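Local coordinates for protein Fdc1 (Candida dubliniensis, PDB 4ZAD) that uses prenylated FMN and manganese, and probably decarboxylates cinnamic, ferulic and p-coumaric acids to their vinyl products, at residues A[477-480]-A[481-484]; A[423-426]-A[427-431]. All blocks are in the same frame, centred on the assembly; numbering follows the deposited sequence.

Contact 1: A[477-480]-A[481-484]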
ATOM      1  N   PHE A 477      -1.331  -8.254 -18.268  1.00 22.91           N
ATOM      2  CA  PHE A 477      -1.174  -9.665 -18.587  1.00 23.07           C
ATOM      3  C   PHE A 477      -0.788  -9.900 -20.043  1.00 23.19           C
ATOM      4  O   PHE A 477      -1.227  -9.180 -20.917  1.00 22.47           O
ATOM      5  CB  PHE A 477      -2.469 -10.361 -18.303  1.00 23.11           C
ATOM      6  CG  PHE A 477      -2.884 -10.311 -16.862  1.00 23.80           C
ATOM      7  CD1 PHE A 477      -2.081 -10.868 -15.883  1.00 22.45           C
ATOM      8  CD2 PHE A 477      -4.119  -9.737 -16.500  1.00 24.30           C
ATOM      9  CE1 PHE A 477      -2.496 -10.850 -14.583  1.00 24.30           C
ATOM     10  CE2 PHE A 477      -4.539  -9.708 -15.195  1.00 23.03           C
ATOM     11  CZ  PHE A 477      -3.748 -10.254 -14.239  1.00 23.85           C
ATOM     12  N   PRO A 478       0.036 -10.905 -20.315  1.00 24.52           N
ATOM     13  CA  PRO A 478       0.448 -11.097 -21.705  1.00 25.91           C
ATOM     14  C   PRO A 478      -0.655 -10.939 -22.728  1.00 26.69           C
ATOM     15  O   PRO A 478      -0.440 -10.256 -23.720  1.00 27.82           O
ATOM     16  CB  PRO A 478       0.975 -12.521 -21.710  1.00 25.99           C
ATOM     17  CG  PRO A 478       1.621 -12.659 -20.370  1.00 25.52           C
ATOM     18  CD  PRO A 478       0.758 -11.816 -19.419  1.00 24.47           C
ATOM     19  N   LYS A 479      -1.829 -11.501 -22.475  1.00 27.88           N
ATOM     20  CA  LYS A 479      -2.923 -11.456 -23.451  1.00 29.01           C
ATOM     21  C   LYS A 479      -3.669 -10.152 -23.543  1.00 29.11           C
ATOM     22  O   LYS A 479      -4.529 -10.009 -24.405  1.00 28.76           O
ATOM     23  CB  LYS A 479      -3.945 -12.574 -23.192  1.00 30.10           C
ATOM     24  CG  LYS A 479      -3.519 -13.904 -23.743  1.00 32.37           C
ATOM     25  CD  LYS A 479      -4.704 -14.880 -23.828  1.00 38.00           C
ATOM     26  CE  LYS A 479      -4.204 -16.350 -24.027  1.00 39.07           C
ATOM     27  NZ  LYS A 479      -3.181 -16.388 -25.170  1.00 40.34           N
ATOM     28  N   GLN A 480      -3.383  -9.216 -22.649  1.00 29.18           N
ATOM     29  CA  GLN A 480      -3.919  -7.872 -22.770  1.00 29.28           C
ATOM     30  C   GLN A 480      -3.214  -7.147 -23.901  1.00 29.53           C
ATOM     31  O   GLN A 480      -3.719  -6.135 -24.366  1.00 29.72           O
ATOM     32  CB  GLN A 480      -3.779  -7.066 -21.450  1.00 29.69           C
ATOM     33  CG  GLN A 480      -4.864  -7.377 -20.360  1.00 29.59           C
ATOM     34  CD  GLN A 480      -4.743  -6.485 -19.112  1.00 28.89           C
ATOM     35  OE1 GLN A 480      -3.746  -6.540 -18.375  1.00 27.74           O
ATOM     36  NE2 GLN A 480      -5.776  -5.691 -18.859  1.00 27.22           N
ATOM     37  N   PHE A 481      -2.057  -7.640 -24.336  1.00 30.04           N
ATOM     38  CA  PHE A 481      -1.359  -7.049 -25.483  1.00 31.11           C
ATOM     39  C   PHE A 481      -1.852  -7.562 -26.829  1.00 33.10           C
ATOM     40  O   PHE A 481      -1.427  -7.032 -27.840  1.00 33.53           O
ATOM     41  CB  PHE A 481       0.139  -7.349 -25.441  1.00 30.88           C
ATOM     42  CG  PHE A 481       0.914  -6.523 -24.443  1.00 29.27           C
ATOM     43  CD1 PHE A 481       1.431  -5.287 -24.794  1.00 27.03           C
ATOM     44  CD2 PHE A 481       1.145  -6.993 -23.169  1.00 27.81           C
ATOM     45  CE1 PHE A 481       2.147  -4.545 -23.893  1.00 27.81           C
ATOM     46  CE2 PHE A 481       1.866  -6.238 -22.260  1.00 27.42           C
ATOM     47  CZ  PHE A 481       2.379  -5.028 -22.631  1.00 26.58           C
ATOM     48  N   THR A 482      -2.705  -8.594 -26.858  1.00 35.23           N
ATOM     49  CA  THR A 482      -3.054  -9.273 -28.117  1.00 36.89           C
ATOM     50  C   THR A 482      -4.547  -9.473 -28.340  1.00 38.04           C
ATOM     51  O   THR A 482      -5.007  -9.402 -29.484  1.00 38.45           O
ATOM     52  CB  THR A 482      -2.357 -10.634 -28.226  1.00 37.15           C
ATOM     53  OG1 THR A 482      -2.747 -11.460 -27.121  1.00 39.63           O
ATOM     54  CG2 THR A 482      -0.839 -10.471 -28.204  1.00 36.77           C
ATOM     55  N   ASP A 483      -5.285  -9.727 -27.255  1.00 39.30           N
ATOM     56  CA  ASP A 483      -6.733  -9.963 -27.275  1.00 39.97           C
ATOM     57  C   ASP A 483      -7.459  -8.729 -26.695  1.00 40.22           C
ATOM     58  O   ASP A 483      -7.384  -8.430 -25.505  1.00 39.95           O
ATOM     59  CB  ASP A 483      -7.081 -11.247 -26.490  1.00 40.10           C
ATOM     60  CG  ASP A 483      -8.607 -11.590 -26.485  1.00 42.58           C
ATOM     61  OD1 ASP A 483      -9.453 -10.816 -27.021  1.00 42.25           O
ATOM     62  OD2 ASP A 483      -8.963 -12.658 -25.904  1.00 45.03           O
ATOM     63  N   PRO A 484      -8.184  -8.003 -27.547  1.00 40.55           N
ATOM     64  CA  PRO A 484      -8.885  -6.837 -27.018  1.00 40.38           C
ATOM     65  C   PRO A 484     -10.184  -7.205 -26.240  1.00 40.76           C
ATOM     66  O   PRO A 484     -10.791  -6.350 -25.557  1.00 40.81           O
ATOM     67  CB  PRO A 484      -9.167  -6.016 -28.275  1.00 40.59           C
ATOM     68  CG  PRO A 484      -9.123  -7.031 -29.444  1.00 40.83           C
ATOM     69  CD  PRO A 484      -8.486  -8.281 -28.967  1.00 39.82           C
TER
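Phe-481 folds back on the carbonyl of Pro-478, three residues earlier. Its CB lies 3.4 Å from Pro-478 O, and CG stays close to the same oxygen. CG turns beside the backbone N and anti to the carbonyl carbon (chi1 -76°). This brings one ortho carbon back beside the start of the turn: CD2 is 3.7 Å from Pro-478 O, which sits at the ring edge, near its plane. CD2 is also 3.9 Å from Phe-477 O, which approaches obliquely. The side chain also packs on Leu-379 of helix 376-381 and on Thr-384. Phe-481 N donates to the same Pro-478 O at 3.1 Å, from above the carbonyl plane. That oxygen therefore takes a backbone bond while also lying against the ring.

One residue on, Lys-479 O accepts from Asp-483 N at 3.0 Å. A weak bond from Thr-482 N reaches the same oxygen. The Asp-483 carboxylate turns onward, its OD1 accepting from Asp-485 N in an Asx turn.

The start of the turn is tied by Gln-480. Its extended side chain returns OE1 to Phe-477 N at 3.0 Å, in the amide plane and on a lone pair. This side-chain-to-backbone bond spans the first residues of the turn. The whole is a short 3-10 turn, 478-480, in the loop after strand 470-475, with an i to i+3 bond at Phe-481 N and an i to i+4 closure at Asp-483 N.

Contact 2: A[423-426]-A[427-431]; sequences FDFK and QLIWA
Asp-424 and Gln-427 meet through their side chains at the start of helix 425-434, where Asp-424 is the N-cap. Among the backbone bonds, Leu-428 N donates to Asp-424 O at 3.1 Å, and Gln-427 N adds a weak bond to that oxygen. Ile-429 N meets Phe-425 O at 2.8 Å in a nearly straight bond (175°). The weaker Trp-430 N to Lys-426 O bond carries the helix on.

The apolar contacts lie along another side of the helix. With CG anti to the backbone N (chi1 -173°), the Phe-425 ring swings along the helix toward the next turn. There Ile-429 CB lies over one face, 4.0 Å from CE2. Leu-428 CD2 approaches obliquely, 4.4 Å from CD1. This patch also packs across the dimer, Phe-425 on Ile-429 of the second subunit and Ile-429 on Phe-425 of that subunit.

Polar side chains complete the cap. Asp-424 OD1 takes a weak bond from Lys-426 N. Farther along, Trp-430 NE1 donates to His-291 O of the second subunit. The extended Gln-427 has OE1 held by Asp-421 N. Its NE2 donates to Asp-424 OD2 at 2.8 Å, on the anti side and somewhat out of the carboxylate plane, with the two flat groups 87° apart.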
ATOM      1  N   PHE A 423      -5.019   6.616  -9.076  1.00 19.73           N
ATOM      2  CA  PHE A 423      -5.028   7.591  -8.011  1.00 20.95           C
ATOM      3  C   PHE A 423      -5.529   6.992  -6.735  1.00 21.72           C
ATOM      4  O   PHE A 423      -5.447   7.625  -5.700  1.00 22.11           O
ATOM      5  CB  PHE A 423      -5.885   8.824  -8.368  1.00 20.59           C
ATOM      6  CG  PHE A 423      -5.307   9.640  -9.493  1.00 23.34           C
ATOM      7  CD1 PHE A 423      -5.573   9.294 -10.835  1.00 24.20           C
ATOM      8  CD2 PHE A 423      -4.453  10.725  -9.224  1.00 24.05           C
ATOM      9  CE1 PHE A 423      -5.028  10.028 -11.869  1.00 24.15           C
ATOM     10  CE2 PHE A 423      -3.934  11.487 -10.267  1.00 24.25           C
ATOM     11  CZ  PHE A 423      -4.207  11.123 -11.588  1.00 24.98           C
ATOM     12  N   ASP A 424      -6.075   5.782  -6.806  1.00 22.72           N
ATOM     13  CA  ASP A 424      -6.582   5.095  -5.615  1.00 22.79           C
ATOM     14  C   ASP A 424      -5.633   3.940  -5.291  1.00 22.65           C
ATOM     15  O   ASP A 424      -5.603   2.922  -5.995  1.00 22.46           O
ATOM     16  CB  ASP A 424      -7.997   4.601  -5.908  1.00 22.78           C
ATOM     17  CG  ASP A 424      -8.531   3.704  -4.846  1.00 23.11           C
ATOM     18  OD1 ASP A 424      -7.880   3.592  -3.775  1.00 23.82           O
ATOM     19  OD2 ASP A 424      -9.610   3.122  -5.097  1.00 23.85           O
ATOM     20  N   PHE A 425      -4.874   4.097  -4.216  1.00 22.69           N
ATOM     21  CA  PHE A 425      -3.739   3.229  -3.966  1.00 23.44           C
ATOM     22  C   PHE A 425      -4.135   1.790  -3.676  1.00 25.49           C
ATOM     23  O   PHE A 425      -3.355   0.884  -3.960  1.00 26.73           O
ATOM     24  CB  PHE A 425      -2.883   3.782  -2.824  1.00 23.01           C
ATOM     25  CG  PHE A 425      -1.599   3.023  -2.622  1.00 22.59           C
ATOM     26  CD1 PHE A 425      -0.557   3.134  -3.553  1.00 19.08           C
ATOM     27  CD2 PHE A 425      -1.435   2.171  -1.538  1.00 18.74           C
ATOM     28  CE1 PHE A 425       0.589   2.420  -3.417  1.00 15.14           C
ATOM     29  CE2 PHE A 425      -0.248   1.486  -1.372  1.00 17.06           C
ATOM     30  CZ  PHE A 425       0.753   1.604  -2.334  1.00 18.11           C
ATOM     31  N   LYS A 426      -5.327   1.570  -3.096  1.00 26.90           N
ATOM     32  CA  LYS A 426      -5.912   0.219  -2.947  1.00 27.31           C
ATOM     33  C   LYS A 426      -5.981  -0.496  -4.271  1.00 26.10           C
ATOM     34  O   LYS A 426      -5.747  -1.690  -4.352  1.00 25.77           O
ATOM     35  CB  LYS A 426      -7.363   0.269  -2.381  1.00 28.69           C
ATOM     36  CG  LYS A 426      -7.527   0.755  -0.897  1.00 31.93           C
ATOM     37  CD  LYS A 426      -9.031   0.755  -0.433  1.00 37.40           C
ATOM     38  CE  LYS A 426      -9.631  -0.675  -0.255  1.00 39.82           C
ATOM     39  NZ  LYS A 426     -11.094  -0.650   0.111  1.00 42.98           N
ATOM     40  N   GLN A 427      -6.351   0.236  -5.310  1.00 25.37           N
ATOM     41  CA  GLN A 427      -6.386  -0.348  -6.655  1.00 24.49           C
ATOM     42  C   GLN A 427      -4.952  -0.532  -7.186  1.00 23.41           C
ATOM     43  O   GLN A 427      -4.625  -1.619  -7.676  1.00 23.16           O
ATOM     44  CB  GLN A 427      -7.273   0.462  -7.619  1.00 24.01           C
ATOM     45  CG  GLN A 427      -8.744   0.480  -7.196  1.00 22.95           C
ATOM     46  CD  GLN A 427      -9.653   1.261  -8.168  1.00 23.28           C
ATOM     47  OE1 GLN A 427      -9.698   0.974  -9.370  1.00 19.93           O
ATOM     48  NE2 GLN A 427     -10.390   2.242  -7.632  1.00 19.44           N
ATOM     49  N   LEU A 428      -4.087   0.473  -7.048  1.00 21.95           N
ATOM     50  CA  LEU A 428      -2.691   0.313  -7.552  1.00 21.31           C
ATOM     51  C   LEU A 428      -1.940  -0.867  -6.888  1.00 20.65           C
ATOM     52  O   LEU A 428      -1.378  -1.729  -7.594  1.00 21.16           O
ATOM     53  CB  LEU A 428      -1.872   1.603  -7.437  1.00 21.17           C
ATOM     54  CG  LEU A 428      -0.468   1.539  -8.095  1.00 20.78           C
ATOM     55  CD1 LEU A 428      -0.561   1.362  -9.548  1.00 17.55           C
ATOM     56  CD2 LEU A 428       0.336   2.796  -7.824  1.00 20.43           C
ATOM     57  N   ILE A 429      -1.988  -0.961  -5.555  1.00 19.10           N
ATOM     58  CA  ILE A 429      -1.282  -2.043  -4.871  1.00 18.19           C
ATOM     59  C   ILE A 429      -1.861  -3.424  -5.184  1.00 17.61           C
ATOM     60  O   ILE A 429      -1.136  -4.375  -5.221  1.00 18.20           O
ATOM     61  CB  ILE A 429      -1.179  -1.837  -3.348  1.00 18.01           C
ATOM     62  CG1 ILE A 429      -0.152  -2.803  -2.750  1.00 17.08           C
ATOM     63  CG2 ILE A 429      -2.548  -2.118  -2.663  1.00 16.95           C
ATOM     64  CD1 ILE A 429       1.171  -2.852  -3.397  1.00 16.61           C
ATOM     65  N   TRP A 430      -3.155  -3.545  -5.406  1.00 17.68           N
ATOM     66  CA  TRP A 430      -3.712  -4.818  -5.866  1.00 18.23           C
ATOM     67  C   TRP A 430      -3.065  -5.209  -7.185  1.00 18.90           C
ATOM     68  O   TRP A 430      -2.550  -6.284  -7.354  1.00 19.24           O
ATOM     69  CB  TRP A 430      -5.223  -4.694  -6.038  1.00 18.31           C
ATOM     70  CG  TRP A 430      -5.900  -5.841  -6.654  1.00 17.23           C
ATOM     71  CD1 TRP A 430      -5.802  -7.123  -6.278  1.00 19.08           C
ATOM     72  CD2 TRP A 430      -6.817  -5.815  -7.759  1.00 16.04           C
ATOM     73  NE1 TRP A 430      -6.576  -7.923  -7.089  1.00 19.37           N
ATOM     74  CE2 TRP A 430      -7.223  -7.135  -7.995  1.00 15.82           C
ATOM     75  CE3 TRP A 430      -7.324  -4.802  -8.571  1.00 17.63           C
ATOM     76  CZ2 TRP A 430      -8.120  -7.472  -8.986  1.00 16.47           C
ATOM     77  CZ3 TRP A 430      -8.229  -5.139  -9.581  1.00 16.76           C
ATOM     78  CH2 TRP A 430      -8.625  -6.448  -9.764  1.00 15.66           C
ATOM     79  N   ALA A 431      -3.061  -4.282  -8.113  1.00 19.86           N
ATOM     80  CA  ALA A 431      -2.561  -4.561  -9.432  1.00 20.10           C
ATOM     81  C   ALA A 431      -1.069  -4.864  -9.401  1.00 20.73           C
ATOM     82  O   ALA A 431      -0.576  -5.634 -10.217  1.00 21.83           O
ATOM     83  CB  ALA A 431      -2.875  -3.386 -10.342  1.00 19.33           C
TER

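In the fold
Contact 2 comes first along the chain, at the start of helix 425-434. Strands 442-445 and 470-475 then follow before contact 1 begins in the next loop. Those strands are neighbours in the five-stranded mixed sheet that also holds strand 412-417, which precedes the helix. The contact centres are 21 Å apart and the nearest atoms about 7 Å, so they do not touch. Arg-435, just after the helix, touches both: it makes a cation-pi pair with Trp-430 and packs against Phe-477. Both contacts reach the second subunit, contact 1 through Gln-459 of that chain. Both thus take part in the homodimer interface, away from the annotated cofactor and metal sites.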